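Local coordinates for protein arylalkylamine N-Acetyltransferase 2 (Aedes aegypti, PDB 4FD6) that probably catalyses acyl transfer from acyl-CoA to arylalkylamines, such as acetylation of dopamine and long-chain acylation of serotonin, as a member of the GNAT acetyltransferase family, at residues 37-42 with 203-208. Sequence-based numbering, arbitrary orientation.
Sequences NKAVNL and QIFVVD
A39 meets the 203-208 loop with its single methyl, CB, which lies 3.4 Å from the carbonyl O of V206, near the plane of the F205 ring at its edge, and 4.0 Å from V207 CG2. So small a side chain suits this place, because it lets the last turn of helix 35-39 come close to the loop backbone. Next along, V40 sets CG1 anti to its own carbonyl carbon (chi1 -64°), and this methyl approaches the F205 ring obliquely, 3.6 Å from CE1. The flat apolar ring offers its CD1-CE1 side to both methyls; I204 CG2 covers part of one face, and beyond the two segments F205 packs on L36 and on I108 and L111 of helix 103-116.

A water joins the backbones: it donates to A39 O at 2.8 Å and weakly to I204 O, and accepts from V206 N at 2.8 Å. It thereby gives a partner to a carbonyl near the helix end and to a loop amide that do not bond each other directly. At the far margin the bent K38 chain crosses D208 at about a right angle, its CD touching OD1, but NZ stays 4.3 Å from that oxygen and forms its salt bridge with D33.

Behind the first shell, a Schellman motif closes the helix, with L42 N bonded to N37 O at 2.9 Å, N41 N bonded to K38 O, and N41, at positive phi, as C-prime. Within the loop, Q203 NE2 donates to F205 O, tying the loop backbone to its own side chain. The segments, the helix end and the loop between strands 186-192 and 213-220, therefore join by apolar packing and shared water, while the K38-D208 attraction is probably modest at this solvent-facing margin.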
loop_
_atom_site.group_PDB
_atom_site.type_symbol
_atom_site.label_atom_id
_atom_site.label_comp_id
_atom_site.label_asym_id
_atom_site.label_seq_id
_atom_site.Cartn_x
_atom_site.Cartn_y
_atom_site.Cartn_z
ATOM N N ASN A 37 -4.170 -0.853 -10.629
ATOM C CA ASN A 37 -4.380 -2.218 -11.121
ATOM C C ASN A 37 -5.584 -2.242 -12.053
ATOM O O ASN A 37 -5.541 -2.831 -13.131
ATOM C CB ASN A 37 -4.611 -3.197 -9.966
ATOM C CG ASN A 37 -3.394 -3.358 -9.090
ATOM O OD1 ASN A 37 -2.296 -2.935 -9.455
ATOM N ND2 ASN A 37 -3.570 -3.997 -7.930
ATOM N N LYS A 38 -6.658 -1.588 -11.622
ATOM C CA LYS A 38 -7.885 -1.552 -12.398
ATOM C C LYS A 38 -7.686 -0.841 -13.735
ATOM O O LYS A 38 -8.170 -1.310 -14.781
ATOM C CB LYS A 38 -9.000 -0.874 -11.601
ATOM C CG LYS A 38 -10.371 -0.960 -12.275
ATOM C CD LYS A 38 -11.413 -0.130 -11.554
ATOM C CE LYS A 38 -11.615 -0.609 -10.137
ATOM N NZ LYS A 38 -12.650 0.191 -9.415
ATOM N N ALA A 39 -6.979 0.287 -13.700
ATOM C CA ALA A 39 -6.758 1.091 -14.902
ATOM C C ALA A 39 -6.061 0.310 -16.022
ATOM O O ALA A 39 -6.279 0.573 -17.212
ATOM C CB ALA A 39 -5.957 2.337 -14.555
ATOM N N VAL A 40 -5.209 -0.639 -15.656
ATOM C CA VAL A 40 -4.482 -1.401 -16.670
ATOM C C VAL A 40 -4.940 -2.852 -16.758
ATOM O O VAL A 40 -4.233 -3.685 -17.313
ATOM C CB VAL A 40 -2.954 -1.352 -16.454
ATOM C CG1 VAL A 40 -2.450 0.069 -16.601
ATOM C CG2 VAL A 40 -2.583 -1.927 -15.096
ATOM N N ASN A 41 -6.125 -3.131 -16.216
ATOM C CA ASN A 41 -6.714 -4.473 -16.198
ATOM C C ASN A 41 -5.720 -5.528 -15.745
ATOM O O ASN A 41 -5.499 -6.527 -16.435
ATOM C CB ASN A 41 -7.254 -4.858 -17.583
ATOM C CG ASN A 41 -8.266 -3.866 -18.116
ATOM O OD1 ASN A 41 -8.139 -3.384 -19.243
ATOM N ND2 ASN A 41 -9.281 -3.554 -17.310
ATOM N N LEU A 42 -5.118 -5.309 -14.584
ATOM C CA LEU A 42 -4.053 -6.187 -14.121
ATOM C C LEU A 42 -4.564 -7.592 -13.817
ATOM O O LEU A 42 -3.892 -8.576 -14.114
ATOM C CB LEU A 42 -3.347 -5.584 -12.900
ATOM C CG LEU A 42 -2.002 -6.212 -12.541
ATOM C CD1 LEU A 42 -1.007 -6.069 -13.705
ATOM C CD2 LEU A 42 -1.452 -5.584 -11.270
ATOM N N GLN A 203 -3.116 9.375 -21.660
ATOM C CA GLN A 203 -2.881 8.922 -20.288
ATOM C C GLN A 203 -2.383 7.478 -20.251
ATOM O O GLN A 203 -2.870 6.625 -20.993
ATOM C CB GLN A 203 -4.146 9.053 -19.438
ATOM C CG GLN A 203 -4.490 10.476 -19.046
ATOM C CD GLN A 203 -5.798 10.581 -18.294
ATOM O OE1 GLN A 203 -6.629 11.438 -18.598
ATOM N NE2 GLN A 203 -5.983 9.722 -17.287
ATOM N N ILE A 204 -1.413 7.214 -19.383
ATOM C CA ILE A 204 -0.956 5.858 -19.133
ATOM C C ILE A 204 -1.981 5.122 -18.265
ATOM O O ILE A 204 -2.290 3.946 -18.490
ATOM C CB ILE A 204 0.437 5.854 -18.455
ATOM C CG1 ILE A 204 1.496 6.366 -19.437
ATOM C CG2 ILE A 204 0.781 4.446 -17.957
ATOM C CD1 ILE A 204 2.880 6.560 -18.844
ATOM N N PHE A 205 -2.507 5.831 -17.271
ATOM C CA PHE A 205 -3.554 5.297 -16.409
ATOM C C PHE A 205 -4.815 6.134 -16.546
ATOM O O PHE A 205 -4.835 7.301 -16.146
ATOM C CB PHE A 205 -3.121 5.318 -14.941
ATOM C CG PHE A 205 -1.881 4.514 -14.660
ATOM C CD1 PHE A 205 -1.933 3.133 -14.622
ATOM C CD2 PHE A 205 -0.670 5.142 -14.438
ATOM C CE1 PHE A 205 -0.795 2.389 -14.363
ATOM C CE2 PHE A 205 0.480 4.400 -14.186
ATOM C CZ PHE A 205 0.407 3.024 -14.144
ATOM N N VAL A 206 -5.869 5.541 -17.095
ATOM C CA VAL A 206 -7.178 6.186 -17.070
ATOM C C VAL A 206 -7.922 5.643 -15.856
ATOM O O VAL A 206 -8.280 4.464 -15.806
ATOM C CB VAL A 206 -7.981 5.943 -18.365
ATOM C CG1 VAL A 206 -9.389 6.505 -18.232
ATOM C CG2 VAL A 206 -7.263 6.558 -19.551
ATOM N N VAL A 207 -8.126 6.501 -14.863
ATOM C CA VAL A 207 -8.549 6.034 -13.552
ATOM C C VAL A 207 -9.964 6.489 -13.202
ATOM O O VAL A 207 -10.359 7.607 -13.502
ATOM C CB VAL A 207 -7.547 6.475 -12.453
ATOM C CG1 VAL A 207 -7.992 5.976 -11.100
ATOM C CG2 VAL A 207 -6.143 5.955 -12.773
ATOM N N ASP A 208 -10.731 5.612 -12.564
ATOM C CA ASP A 208 -12.114 5.924 -12.230
ATOM C C ASP A 208 -12.199 6.915 -11.081
ATOM O O ASP A 208 -11.453 6.807 -10.111
ATOM C CB ASP A 208 -12.881 4.651 -11.860
ATOM C CG ASP A 208 -13.109 3.734 -13.047
ATOM O OD1 ASP A 208 -13.577 2.596 -12.827
ATOM O OD2 ASP A 208 -12.819 4.141 -14.195
HETATM O O HOH W 1 -5.454 2.999 -18.290
#